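Local structure of RNA-dependent RNA Polymerase (6TZ0) at residues A[42-47]-A[151-156]; A[265-270]-A[323-328]; A[455-460]-A[938-943]. The protein catalyses RNA-directed RNA synthesis, making plus strands by fully conservative transcription and minus strands during replication of the double-stranded viral genome. All blocks are in the same frame, centred on the assembly; numbering follows the deposited sequence.

Interaction 1 (A[42-47]-A[151-156])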
ATOM      1  N   ASP A  42     -18.173 -15.774 -38.174  1.00 53.10           N
ATOM      2  CA  ASP A  42     -18.112 -15.553 -39.616  1.00 53.10           C
ATOM      3  C   ASP A  42     -17.141 -14.431 -39.966  1.00 53.10           C
ATOM      4  O   ASP A  42     -16.416 -14.517 -40.962  1.00 53.10           O
ATOM      5  CB  ASP A  42     -19.511 -15.229 -40.135  1.00 53.10           C
ATOM      6  CG  ASP A  42     -19.629 -15.352 -41.641  1.00 53.10           C
ATOM      7  OD1 ASP A  42     -18.657 -15.773 -42.300  1.00 53.10           O
ATOM      8  OD2 ASP A  42     -20.704 -15.012 -42.174  1.00 53.10           O
ATOM      9  N   PHE A  43     -17.118 -13.370 -39.160  1.00 48.82           N
ATOM     10  CA  PHE A  43     -16.246 -12.233 -39.421  1.00 48.82           C
ATOM     11  C   PHE A  43     -14.791 -12.575 -39.145  1.00 48.82           C
ATOM     12  O   PHE A  43     -13.904 -12.207 -39.923  1.00 48.82           O
ATOM     13  CB  PHE A  43     -16.687 -11.047 -38.568  1.00 48.82           C
ATOM     14  CG  PHE A  43     -15.856  -9.816 -38.756  1.00 48.82           C
ATOM     15  CD1 PHE A  43     -15.992  -9.045 -39.896  1.00 48.82           C
ATOM     16  CD2 PHE A  43     -14.953  -9.415 -37.784  1.00 48.82           C
ATOM     17  CE1 PHE A  43     -15.236  -7.909 -40.072  1.00 48.82           C
ATOM     18  CE2 PHE A  43     -14.191  -8.278 -37.956  1.00 48.82           C
ATOM     19  CZ  PHE A  43     -14.333  -7.526 -39.102  1.00 48.82           C
ATOM     20  N   LEU A  44     -14.523 -13.272 -38.044  1.00 47.79           N
ATOM     21  CA  LEU A  44     -13.144 -13.579 -37.703  1.00 47.79           C
ATOM     22  C   LEU A  44     -12.572 -14.718 -38.528  1.00 47.79           C
ATOM     23  O   LEU A  44     -11.349 -14.817 -38.654  1.00 47.79           O
ATOM     24  CB  LEU A  44     -13.029 -13.914 -36.214  1.00 47.79           C
ATOM     25  CG  LEU A  44     -13.297 -12.771 -35.233  1.00 47.79           C
ATOM     26  CD1 LEU A  44     -13.317 -13.284 -33.815  1.00 47.79           C
ATOM     27  CD2 LEU A  44     -12.251 -11.690 -35.378  1.00 47.79           C
ATOM     28  N   PHE A  45     -13.415 -15.572 -39.101  1.00 49.73           N
ATOM     29  CA  PHE A  45     -12.961 -16.783 -39.776  1.00 49.73           C
ATOM     30  C   PHE A  45     -13.660 -16.945 -41.113  1.00 49.73           C
ATOM     31  O   PHE A  45     -14.207 -18.002 -41.431  1.00 49.73           O
ATOM     32  CB  PHE A  45     -13.195 -18.011 -38.911  1.00 49.73           C
ATOM     33  CG  PHE A  45     -12.605 -17.899 -37.547  1.00 49.73           C
ATOM     34  CD1 PHE A  45     -11.236 -17.863 -37.374  1.00 49.73           C
ATOM     35  CD2 PHE A  45     -13.421 -17.855 -36.433  1.00 49.73           C
ATOM     36  CE1 PHE A  45     -10.691 -17.757 -36.118  1.00 49.73           C
ATOM     37  CE2 PHE A  45     -12.882 -17.755 -35.171  1.00 49.73           C
ATOM     38  CZ  PHE A  45     -11.516 -17.708 -35.014  1.00 49.73           C
ATOM     39  N   ASN A  46     -13.665 -15.884 -41.909  1.00 56.97           N
ATOM     40  CA  ASN A  46     -14.208 -15.954 -43.256  1.00 56.97           C
ATOM     41  C   ASN A  46     -13.309 -16.818 -44.138  1.00 56.97           C
ATOM     42  O   ASN A  46     -12.116 -16.986 -43.875  1.00 56.97           O
ATOM     43  CB  ASN A  46     -14.341 -14.546 -43.839  1.00 56.97           C
ATOM     44  CG  ASN A  46     -15.199 -14.499 -45.089  1.00 56.97           C
ATOM     45  OD1 ASN A  46     -15.747 -15.511 -45.522  1.00 56.97           O
ATOM     46  ND2 ASN A  46     -15.308 -13.317 -45.681  1.00 56.97           N
ATOM     47  N   ASN A  47     -13.904 -17.384 -45.188  1.00 60.13           N
ATOM     48  CA  ASN A  47     -13.167 -18.296 -46.055  1.00 60.13           C
ATOM     49  C   ASN A  47     -12.344 -17.532 -47.088  1.00 60.13           C
ATOM     50  O   ASN A  47     -11.337 -18.042 -47.590  1.00 60.13           O
ATOM     51  CB  ASN A  47     -14.150 -19.249 -46.734  1.00 60.13           C
ATOM     52  CG  ASN A  47     -13.482 -20.486 -47.296  1.00 60.13           C
ATOM     53  OD1 ASN A  47     -12.282 -20.693 -47.138  1.00 60.13           O
ATOM     54  ND2 ASN A  47     -14.267 -21.318 -47.966  1.00 60.13           N
ATOM     55  N   ALA A 151     -13.410  -6.082 -32.274  1.00 43.21           N
ATOM     56  CA  ALA A 151     -13.198  -4.637 -32.319  1.00 43.21           C
ATOM     57  C   ALA A 151     -11.845  -4.288 -32.925  1.00 43.21           C
ATOM     58  O   ALA A 151     -11.755  -3.382 -33.769  1.00 43.21           O
ATOM     59  CB  ALA A 151     -13.330  -4.044 -30.920  1.00 43.21           C
ATOM     60  N   VAL A 152     -10.795  -5.022 -32.538  1.00 42.29           N
ATOM     61  CA  VAL A 152      -9.457  -4.770 -33.078  1.00 42.29           C
ATOM     62  C   VAL A 152      -9.405  -5.066 -34.578  1.00 42.29           C
ATOM     63  O   VAL A 152      -8.896  -4.259 -35.372  1.00 42.29           O
ATOM     64  CB  VAL A 152      -8.404  -5.587 -32.307  1.00 42.29           C
ATOM     65  CG1 VAL A 152      -7.039  -5.432 -32.932  1.00 42.29           C
ATOM     66  CG2 VAL A 152      -8.346  -5.136 -30.880  1.00 42.29           C
ATOM     67  N   ILE A 153      -9.968  -6.206 -34.990  1.00 42.61           N
ATOM     68  CA  ILE A 153      -9.931  -6.601 -36.398  1.00 42.61           C
ATOM     69  C   ILE A 153     -10.802  -5.678 -37.253  1.00 42.61           C
ATOM     70  O   ILE A 153     -10.423  -5.321 -38.377  1.00 42.61           O
ATOM     71  CB  ILE A 153     -10.332  -8.084 -36.529  1.00 42.61           C
ATOM     72  CG1 ILE A 153      -9.294  -8.977 -35.846  1.00 42.61           C
ATOM     73  CG2 ILE A 153     -10.495  -8.505 -37.964  1.00 42.61           C
ATOM     74  CD1 ILE A 153      -7.912  -8.867 -36.420  1.00 42.61           C
ATOM     75  N   ALA A 154     -11.940  -5.225 -36.713  1.00 43.38           N
ATOM     76  CA  ALA A 154     -12.799  -4.281 -37.423  1.00 43.38           C
ATOM     77  C   ALA A 154     -12.116  -2.937 -37.627  1.00 43.38           C
ATOM     78  O   ALA A 154     -12.222  -2.336 -38.706  1.00 43.38           O
ATOM     79  CB  ALA A 154     -14.099  -4.087 -36.653  1.00 43.38           C
ATOM     80  N   SER A 155     -11.403  -2.458 -36.600  1.00 43.07           N
ATOM     81  CA  SER A 155     -10.674  -1.200 -36.727  1.00 43.07           C
ATOM     82  C   SER A 155      -9.564  -1.301 -37.764  1.00 43.07           C
ATOM     83  O   SER A 155      -9.386  -0.385 -38.579  1.00 43.07           O
ATOM     84  CB  SER A 155     -10.101  -0.793 -35.375  1.00 43.07           C
ATOM     85  OG  SER A 155      -9.097  -1.706 -34.987  1.00 43.07           O
ATOM     86  N   LEU A 156      -8.825  -2.419 -37.763  1.00 41.72           N
ATOM     87  CA  LEU A 156      -7.771  -2.618 -38.758  1.00 41.72           C
ATOM     88  C   LEU A 156      -8.332  -2.712 -40.173  1.00 41.72           C
ATOM     89  O   LEU A 156      -7.727  -2.191 -41.120  1.00 41.72           O
ATOM     90  CB  LEU A 156      -6.971  -3.868 -38.416  1.00 41.72           C
ATOM     91  CG  LEU A 156      -5.996  -3.868 -37.250  1.00 41.72           C
ATOM     92  CD1 LEU A 156      -5.730  -5.276 -36.831  1.00 41.72           C
ATOM     93  CD2 LEU A 156      -4.702  -3.262 -37.715  1.00 41.72           C
TER
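F43 and L44, on the last turn of helix 37-44, pack against I153 and A154 in the middle of helix 145-160, a helix end set on the flank of a second helix. The backbones come nearest at L44 CA and I153 CA, 7.8 Å apart; no hydrogen bond links the two segments, and their side chains meet through carbon alone. F43 makes the larger share of the contact. With CG anti to the backbone N (chi1 180°), its ring extends to helix 145-160 and arrives by the corner formed by CE2 and CZ. F43 CE2 meets the CG2 branch of I153 at 3.7 Å, while F43 CZ lies 4.0 Å from A154 CA and a little farther from the A154 methyl group. The ring approaches I153 CG2 and A154 CA at a slant, with A154 N level with its rim. L44 adds a smaller contact with another branch: L44 CD2 touches I153 CG1 at 4.0 Å. On the turns before I153, L44 also packs on W146 and C150, and on the turn after A154, F43 packs on D157. The side chains of R147 and R37 are about 8 and 9 Å from that of L44, so the joint lies near an ATP site, vacant in this model, to which each of the two helices contributes an arginine. Within helix 145-160 the V152 carbonyl oxygen, O, takes two donors from one face of its plane, L156 N at 3.0 Å and the hydroxyl S155 OG at 2.6 Å.

Interaction 2 (A[265-270]-A[323-328])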
ATOM      1  N   GLY A 265      26.061   8.736 -32.840  1.00 35.85           N
ATOM      2  CA  GLY A 265      27.160   9.678 -32.868  1.00 35.85           C
ATOM      3  C   GLY A 265      26.798  11.125 -32.640  1.00 35.85           C
ATOM      4  O   GLY A 265      27.366  11.747 -31.738  1.00 35.85           O
ATOM      5  N   ARG A 266      25.875  11.686 -33.410  1.00 38.40           N
ATOM      6  CA  ARG A 266      25.502  13.084 -33.267  1.00 38.40           C
ATOM      7  C   ARG A 266      23.992  13.180 -33.180  1.00 38.40           C
ATOM      8  O   ARG A 266      23.280  12.446 -33.866  1.00 38.40           O
ATOM      9  CB  ARG A 266      25.995  13.934 -34.444  1.00 38.40           C
ATOM     10  CG  ARG A 266      27.495  14.057 -34.566  1.00 38.40           C
ATOM     11  CD  ARG A 266      28.055  14.935 -33.466  1.00 38.40           C
ATOM     12  NE  ARG A 266      29.486  15.173 -33.627  1.00 38.40           N
ATOM     13  CZ  ARG A 266      30.437  14.412 -33.096  1.00 38.40           C
ATOM     14  NH1 ARG A 266      30.117  13.354 -32.365  1.00 38.40           N
ATOM     15  NH2 ARG A 266      31.713  14.708 -33.297  1.00 38.40           N
ATOM     16  N   ALA A 267      23.508  14.087 -32.344  1.00 33.61           N
ATOM     17  CA  ALA A 267      22.084  14.362 -32.290  1.00 33.61           C
ATOM     18  C   ALA A 267      21.885  15.850 -32.085  1.00 33.61           C
ATOM     19  O   ALA A 267      22.585  16.470 -31.282  1.00 33.61           O
ATOM     20  CB  ALA A 267      21.391  13.576 -31.176  1.00 33.61           C
ATOM     21  N   THR A 268      20.942  16.414 -32.822  1.00 32.36           N
ATOM     22  CA  THR A 268      20.518  17.792 -32.628  1.00 32.36           C
ATOM     23  C   THR A 268      19.236  17.788 -31.791  1.00 32.36           C
ATOM     24  O   THR A 268      18.164  17.404 -32.264  1.00 32.36           O
ATOM     25  CB  THR A 268      20.389  18.513 -33.974  1.00 32.36           C
ATOM     26  OG1 THR A 268      19.750  19.784 -33.806  1.00 32.36           O
ATOM     27  CG2 THR A 268      19.716  17.664 -35.051  1.00 32.36           C
ATOM     28  N   VAL A 269      19.371  18.181 -30.532  1.00 29.77           N
ATOM     29  CA  VAL A 269      18.365  17.953 -29.500  1.00 29.77           C
ATOM     30  C   VAL A 269      17.890  19.321 -29.023  1.00 29.77           C
ATOM     31  O   VAL A 269      18.599  20.320 -29.201  1.00 29.77           O
ATOM     32  CB  VAL A 269      18.928  17.104 -28.337  1.00 29.77           C
ATOM     33  CG1 VAL A 269      19.467  15.812 -28.865  1.00 29.77           C
ATOM     34  CG2 VAL A 269      20.017  17.854 -27.597  1.00 29.77           C
ATOM     35  N   PRO A 270      16.697  19.415 -28.436  1.00 28.41           N
ATOM     36  CA  PRO A 270      16.272  20.691 -27.853  1.00 28.41           C
ATOM     37  C   PRO A 270      16.957  20.956 -26.517  1.00 28.41           C
ATOM     38  O   PRO A 270      17.541  20.071 -25.894  1.00 28.41           O
ATOM     39  CB  PRO A 270      14.759  20.524 -27.679  1.00 28.41           C
ATOM     40  CG  PRO A 270      14.557  19.081 -27.581  1.00 28.41           C
ATOM     41  CD  PRO A 270      15.578  18.456 -28.479  1.00 28.41           C
ATOM     42  N   LYS A 323      20.116   6.414 -37.666  1.00 37.14           N
ATOM     43  CA  LYS A 323      20.956   7.563 -37.964  1.00 37.14           C
ATOM     44  C   LYS A 323      20.630   8.794 -37.142  1.00 37.14           C
ATOM     45  O   LYS A 323      21.510   9.629 -36.940  1.00 37.14           O
ATOM     46  CB  LYS A 323      20.861   7.936 -39.450  1.00 37.14           C
ATOM     47  CG  LYS A 323      21.667   7.048 -40.376  1.00 37.14           C
ATOM     48  CD  LYS A 323      20.852   5.889 -40.906  1.00 37.14           C
ATOM     49  CE  LYS A 323      21.644   5.094 -41.923  1.00 37.14           C
ATOM     50  NZ  LYS A 323      22.823   4.444 -41.280  1.00 37.14           N
ATOM     51  N   THR A 324      19.398   8.944 -36.684  1.00 33.29           N
ATOM     52  CA  THR A 324      18.999  10.043 -35.824  1.00 33.29           C
ATOM     53  C   THR A 324      18.642   9.495 -34.450  1.00 33.29           C
ATOM     54  O   THR A 324      18.671   8.289 -34.211  1.00 33.29           O
ATOM     55  CB  THR A 324      17.827  10.809 -36.438  1.00 33.29           C
ATOM     56  OG1 THR A 324      16.699   9.939 -36.568  1.00 33.29           O
ATOM     57  CG2 THR A 324      18.199  11.333 -37.805  1.00 33.29           C
ATOM     58  N   GLN A 325      18.315  10.402 -33.532  1.00 32.65           N
ATOM     59  CA  GLN A 325      17.785   9.978 -32.243  1.00 32.65           C
ATOM     60  C   GLN A 325      16.362   9.455 -32.387  1.00 32.65           C
ATOM     61  O   GLN A 325      15.946   8.556 -31.641  1.00 32.65           O
ATOM     62  CB  GLN A 325      17.837  11.143 -31.258  1.00 32.65           C
ATOM     63  CG  GLN A 325      17.443  10.804 -29.836  1.00 32.65           C
ATOM     64  CD  GLN A 325      17.409  12.022 -28.957  1.00 32.65           C
ATOM     65  OE1 GLN A 325      17.668  13.124 -29.416  1.00 32.65           O
ATOM     66  NE2 GLN A 325      17.050  11.841 -27.704  1.00 32.65           N
ATOM     67  N   ASN A 326      15.615   9.984 -33.361  1.00 32.95           N
ATOM     68  CA  ASN A 326      14.247   9.535 -33.574  1.00 32.95           C
ATOM     69  C   ASN A 326      14.206   8.120 -34.121  1.00 32.95           C
ATOM     70  O   ASN A 326      13.232   7.398 -33.885  1.00 32.95           O
ATOM     71  CB  ASN A 326      13.512  10.481 -34.515  1.00 32.95           C
ATOM     72  CG  ASN A 326      13.410  11.874 -33.960  1.00 32.95           C
ATOM     73  OD1 ASN A 326      13.401  12.065 -32.749  1.00 32.95           O
ATOM     74  ND2 ASN A 326      13.289  12.857 -34.840  1.00 32.95           N
ATOM     75  N   ASP A 327      15.261   7.700 -34.820  1.00 34.43           N
ATOM     76  CA  ASP A 327      15.345   6.324 -35.294  1.00 34.43           C
ATOM     77  C   ASP A 327      15.442   5.350 -34.131  1.00 34.43           C
ATOM     78  O   ASP A 327      14.741   4.329 -34.095  1.00 34.43           O
ATOM     79  CB  ASP A 327      16.542   6.164 -36.223  1.00 34.43           C
ATOM     80  CG  ASP A 327      16.364   6.897 -37.520  1.00 34.43           C
ATOM     81  OD1 ASP A 327      15.208   7.183 -37.881  1.00 34.43           O
ATOM     82  OD2 ASP A 327      17.374   7.157 -38.203  1.00 34.43           O
ATOM     83  N   VAL A 328      16.291   5.674 -33.155  1.00 31.66           N
ATOM     84  CA  VAL A 328      16.449   4.844 -31.972  1.00 31.66           C
ATOM     85  C   VAL A 328      15.177   4.860 -31.143  1.00 31.66           C
ATOM     86  O   VAL A 328      14.781   3.828 -30.588  1.00 31.66           O
ATOM     87  CB  VAL A 328      17.669   5.322 -31.165  1.00 31.66           C
ATOM     88  CG1 VAL A 328      17.922   4.423 -29.967  1.00 31.66           C
ATOM     89  CG2 VAL A 328      18.875   5.388 -32.057  1.00 31.66           C
TER
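D327 OD2 is gripped by two backbone N-H groups, those of K323 and T324, and this holds in shape the turn from which Q325 reaches across to A267 and V269. The bond from K323 N to D327 OD2 is 2.9 Å long and fairly straight, 162° at the hydrogen, and uses the anti lone pair of OD2. T324 N, 3.1 Å from D327 OD2, comes instead from above the carboxylate plane, so the two donors approach the oxygen from different directions. In return T324 OG1 accepts from D327 N at 3.2 Å. The reciprocal pair is a capping box, with T324 as N-cap of helix 325-339; it gives an acceptor to D327 N, an N-H of the first turn with no preceding helical carbonyl, while the aspartate ties down the T324 N-H. Q325, the first helical residue, points at strand 266-272, the partner of strand 278-285 in a two-stranded antiparallel sheet; the helix start is therefore laid against a beta hairpin, with A267 CA and Q325 CA nearest at 6.1 Å. The Q325 chain is fully stretched, CG anti to the backbone N (chi1 -174°), and delivers its amide to the strand. There Q325 OE1 lies 3.3 Å from V269 CG1, the two side chains meeting at about a right angle, and 4.1 Å from A267 CB. Neither is a hydrogen bond: OE1 has a weak one with S1043 OG, and NE2 a weak one to V728 O, so loops at V728 and S1043 each give the amide one weak partner. L261 of helix 257-264 packs on Q325 as well. At the start of the strand, R266 NH1 donates to G265 O at 3.2 Å, from above the carbonyl plane but within the guanidinium plane.

Interaction 3 (A[455-460]-A[938-943])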
ATOM      1  N   VAL A 455     -16.120   0.199  16.388  1.00 43.13           N
ATOM      2  CA  VAL A 455     -16.615  -0.909  17.198  1.00 43.13           C
ATOM      3  C   VAL A 455     -15.776  -1.082  18.459  1.00 43.13           C
ATOM      4  O   VAL A 455     -16.310  -1.194  19.568  1.00 43.13           O
ATOM      5  CB  VAL A 455     -16.673  -2.192  16.346  1.00 43.13           C
ATOM      6  CG1 VAL A 455     -16.806  -3.414  17.200  1.00 43.13           C
ATOM      7  CG2 VAL A 455     -17.874  -2.136  15.428  1.00 43.13           C
ATOM      8  N   PHE A 456     -14.450  -1.074  18.322  1.00 40.47           N
ATOM      9  CA  PHE A 456     -13.543  -1.272  19.445  1.00 40.47           C
ATOM     10  C   PHE A 456     -13.039   0.040  20.026  1.00 40.47           C
ATOM     11  O   PHE A 456     -11.902   0.112  20.496  1.00 40.47           O
ATOM     12  CB  PHE A 456     -12.364  -2.140  19.022  1.00 40.47           C
ATOM     13  CG  PHE A 456     -12.740  -3.541  18.693  1.00 40.47           C
ATOM     14  CD1 PHE A 456     -12.910  -4.478  19.692  1.00 40.47           C
ATOM     15  CD2 PHE A 456     -12.931  -3.922  17.382  1.00 40.47           C
ATOM     16  CE1 PHE A 456     -13.256  -5.772  19.384  1.00 40.47           C
ATOM     17  CE2 PHE A 456     -13.278  -5.212  17.070  1.00 40.47           C
ATOM     18  CZ  PHE A 456     -13.438  -6.137  18.071  1.00 40.47           C
ATOM     19  N   ALA A 457     -13.870   1.081  20.009  1.00 36.86           N
ATOM     20  CA  ALA A 457     -13.446   2.389  20.486  1.00 36.86           C
ATOM     21  C   ALA A 457     -13.340   2.455  21.999  1.00 36.86           C
ATOM     22  O   ALA A 457     -12.700   3.371  22.521  1.00 36.86           O
ATOM     23  CB  ALA A 457     -14.414   3.459  19.996  1.00 36.86           C
ATOM     24  N   ARG A 458     -13.941   1.507  22.717  1.00 37.00           N
ATOM     25  CA  ARG A 458     -13.867   1.509  24.171  1.00 37.00           C
ATOM     26  C   ARG A 458     -12.495   1.108  24.682  1.00 37.00           C
ATOM     27  O   ARG A 458     -12.195   1.340  25.856  1.00 37.00           O
ATOM     28  CB  ARG A 458     -14.916   0.567  24.755  1.00 37.00           C
ATOM     29  CG  ARG A 458     -14.603  -0.893  24.556  1.00 37.00           C
ATOM     30  CD  ARG A 458     -15.711  -1.779  25.073  1.00 37.00           C
ATOM     31  NE  ARG A 458     -16.891  -1.723  24.215  1.00 37.00           N
ATOM     32  CZ  ARG A 458     -18.036  -2.342  24.473  1.00 37.00           C
ATOM     33  NH1 ARG A 458     -18.157  -3.083  25.562  1.00 37.00           N
ATOM     34  NH2 ARG A 458     -19.055  -2.229  23.636  1.00 37.00           N
ATOM     35  N   GLU A 459     -11.655   0.518  23.837  1.00 34.87           N
ATOM     36  CA  GLU A 459     -10.331   0.074  24.243  1.00 34.87           C
ATOM     37  C   GLU A 459      -9.229   0.772  23.458  1.00 34.87           C
ATOM     38  O   GLU A 459      -8.124   0.240  23.345  1.00 34.87           O
ATOM     39  CB  GLU A 459     -10.221  -1.445  24.113  1.00 34.87           C
ATOM     40  CG  GLU A 459     -10.406  -1.990  22.717  1.00 34.87           C
ATOM     41  CD  GLU A 459     -10.301  -3.496  22.685  1.00 34.87           C
ATOM     42  OE1 GLU A 459     -10.177  -4.104  23.767  1.00 34.87           O
ATOM     43  OE2 GLU A 459     -10.316  -4.074  21.579  1.00 34.87           O
ATOM     44  N   TYR A 460      -9.509   1.965  22.935  1.00 29.82           N
ATOM     45  CA  TYR A 460      -8.487   2.748  22.252  1.00 29.82           C
ATOM     46  C   TYR A 460      -7.402   3.225  23.210  1.00 29.82           C
ATOM     47  O   TYR A 460      -6.246   3.376  22.804  1.00 29.82           O
ATOM     48  CB  TYR A 460      -9.138   3.935  21.542  1.00 29.82           C
ATOM     49  CG  TYR A 460      -8.175   4.855  20.832  1.00 29.82           C
ATOM     50  CD1 TYR A 460      -7.563   4.473  19.650  1.00 29.82           C
ATOM     51  CD2 TYR A 460      -7.896   6.116  21.337  1.00 29.82           C
ATOM     52  CE1 TYR A 460      -6.686   5.315  18.999  1.00 29.82           C
ATOM     53  CE2 TYR A 460      -7.029   6.968  20.692  1.00 29.82           C
ATOM     54  CZ  TYR A 460      -6.424   6.559  19.529  1.00 29.82           C
ATOM     55  OH  TYR A 460      -5.553   7.401  18.889  1.00 29.82           O
ATOM     56  N   GLU A 938     -16.581   9.536  17.746  1.00 52.32           N
ATOM     57  CA  GLU A 938     -16.260  10.954  17.914  1.00 52.32           C
ATOM     58  C   GLU A 938     -15.505  11.271  19.198  1.00 52.32           C
ATOM     59  O   GLU A 938     -14.979  12.380  19.319  1.00 52.32           O
ATOM     60  CB  GLU A 938     -17.525  11.801  17.903  1.00 52.32           C
ATOM     61  CG  GLU A 938     -18.204  11.893  16.579  1.00 52.32           C
ATOM     62  CD  GLU A 938     -19.437  12.758  16.635  1.00 52.32           C
ATOM     63  OE1 GLU A 938     -19.803  13.204  17.742  1.00 52.32           O
ATOM     64  OE2 GLU A 938     -20.051  12.988  15.572  1.00 52.32           O
ATOM     65  N   GLN A 939     -15.443  10.351  20.155  1.00 43.62           N
ATOM     66  CA  GLN A 939     -14.826  10.626  21.439  1.00 43.62           C
ATOM     67  C   GLN A 939     -13.347  10.275  21.469  1.00 43.62           C
ATOM     68  O   GLN A 939     -12.809  10.024  22.550  1.00 43.62           O
ATOM     69  CB  GLN A 939     -15.554   9.863  22.544  1.00 43.62           C
ATOM     70  CG  GLN A 939     -17.044  10.092  22.566  1.00 43.62           C
ATOM     71  CD  GLN A 939     -17.402  11.548  22.487  1.00 43.62           C
ATOM     72  OE1 GLN A 939     -18.014  11.995  21.522  1.00 43.62           O
ATOM     73  NE2 GLN A 939     -16.996  12.311  23.488  1.00 43.62           N
ATOM     74  N   LEU A 940     -12.677  10.241  20.318  1.00 40.93           N
ATOM     75  CA  LEU A 940     -11.312   9.738  20.266  1.00 40.93           C
ATOM     76  C   LEU A 940     -10.268  10.787  19.931  1.00 40.93           C
ATOM     77  O   LEU A 940      -9.082  10.522  20.113  1.00 40.93           O
ATOM     78  CB  LEU A 940     -11.196   8.591  19.257  1.00 40.93           C
ATOM     79  CG  LEU A 940     -11.989   7.322  19.563  1.00 40.93           C
ATOM     80  CD1 LEU A 940     -11.693   6.272  18.518  1.00 40.93           C
ATOM     81  CD2 LEU A 940     -11.702   6.804  20.948  1.00 40.93           C
ATOM     82  N   GLY A 941     -10.663  11.957  19.441  1.00 44.17           N
ATOM     83  CA  GLY A 941      -9.720  13.041  19.236  1.00 44.17           C
ATOM     84  C   GLY A 941     -10.411  14.291  18.744  1.00 44.17           C
ATOM     85  O   GLY A 941     -11.322  14.185  17.918  1.00 44.17           O
ATOM     86  N   LYS A 942      -9.987  15.463  19.237  1.00 47.77           N
ATOM     87  CA  LYS A 942     -10.592  16.772  18.952  1.00 47.77           C
ATOM     88  C   LYS A 942     -12.085  16.778  19.295  1.00 47.77           C
ATOM     89  O   LYS A 942     -12.958  16.818  18.428  1.00 47.77           O
ATOM     90  CB  LYS A 942     -10.353  17.215  17.504  1.00 47.77           C
ATOM     91  CG  LYS A 942      -8.923  17.579  17.184  1.00 47.77           C
ATOM     92  CD  LYS A 942      -8.518  18.882  17.845  1.00 47.77           C
ATOM     93  CE  LYS A 942      -7.125  19.296  17.397  1.00 47.77           C
ATOM     94  NZ  LYS A 942      -6.669  20.558  18.041  1.00 47.77           N
ATOM     95  N   LEU A 943     -12.339  16.700  20.598  1.00 45.76           N
ATOM     96  CA  LEU A 943     -13.698  16.696  21.122  1.00 45.76           C
ATOM     97  C   LEU A 943     -14.435  17.991  20.801  1.00 45.76           C
ATOM     98  O   LEU A 943     -13.888  19.089  20.925  1.00 45.76           O
ATOM     99  CB  LEU A 943     -13.668  16.507  22.635  1.00 45.76           C
ATOM    100  CG  LEU A 943     -13.094  15.212  23.185  1.00 45.76           C
ATOM    101  CD1 LEU A 943     -13.072  15.269  24.692  1.00 45.76           C
ATOM    102  CD2 LEU A 943     -13.911  14.041  22.711  1.00 45.76           C
TER
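The L940 CG lies opposite its own carbonyl carbon (chi1 -64°), and the Y460 ring is thrown outward, opposite its backbone N (chi1 178°); these two settings bring the forked end of the leucine up against the base of the tyrosine ring. The contact is one of loop on loop, joining the central polymerase domain, in the link between helices 449-455 and 464-469, to the C-terminal region, in the link between helices 927-937 and 945-958. L940 dominates it as a single apolar side chain inserted beside a short 3-10 turn around A457 and R458. Its two methyl groups divide the work. L940 CD2 touches Y460 CD2 and Y460 CB, each 3.9 Å away, reaching the ring obliquely at its CB end instead of meeting its hydroxyl. The same methyl, L940 CD2, lies 3.9 Å from the carbonyl oxygen A457 O. L940 CD1 turns to the A457 methyl group, A457 CB, at 4.2 Å. No hydrogen bond spans the two segments, whose backbones come nearest at A457 CA and L940 CA, 7.7 Å apart. L418 of helix 413-422 and Q453 of helix 449-455 also touch L940, so further side chains of the polymerase domain pack against the leucine. R458 turns away from L940 and hydrogen-bonds through NH2 to N64 OD1 of the Viral structural protein 4 chain, which also packs on Q939 and L943. Y460 carries its polar atom past the leucine to the same helix 413-422 that touches L940, where the hydroxyl OH is hydrogen-bonded to D414 OD1.

The three contacts follow one another along the chain without overlap. Interactions 1 and 2 both lie in the N-terminal third of the chain, centres 39 Å and nearest atoms about 21 Å apart: the first joins two helices close to ATP-binding residues, the second a helix start and a beta hairpin away from any annotated site. Interaction 3 lies across the chain's centre from both, 61 Å from interaction 1 and 63 Å from interaction 2 between centres. They share no helix or strand. The first two join elements within the N-terminal part; the third links the polymerase domain to the C-terminal region across 477 intervening residues, where R458, Q939 and L943 also meet the Viral structural protein 4 chain.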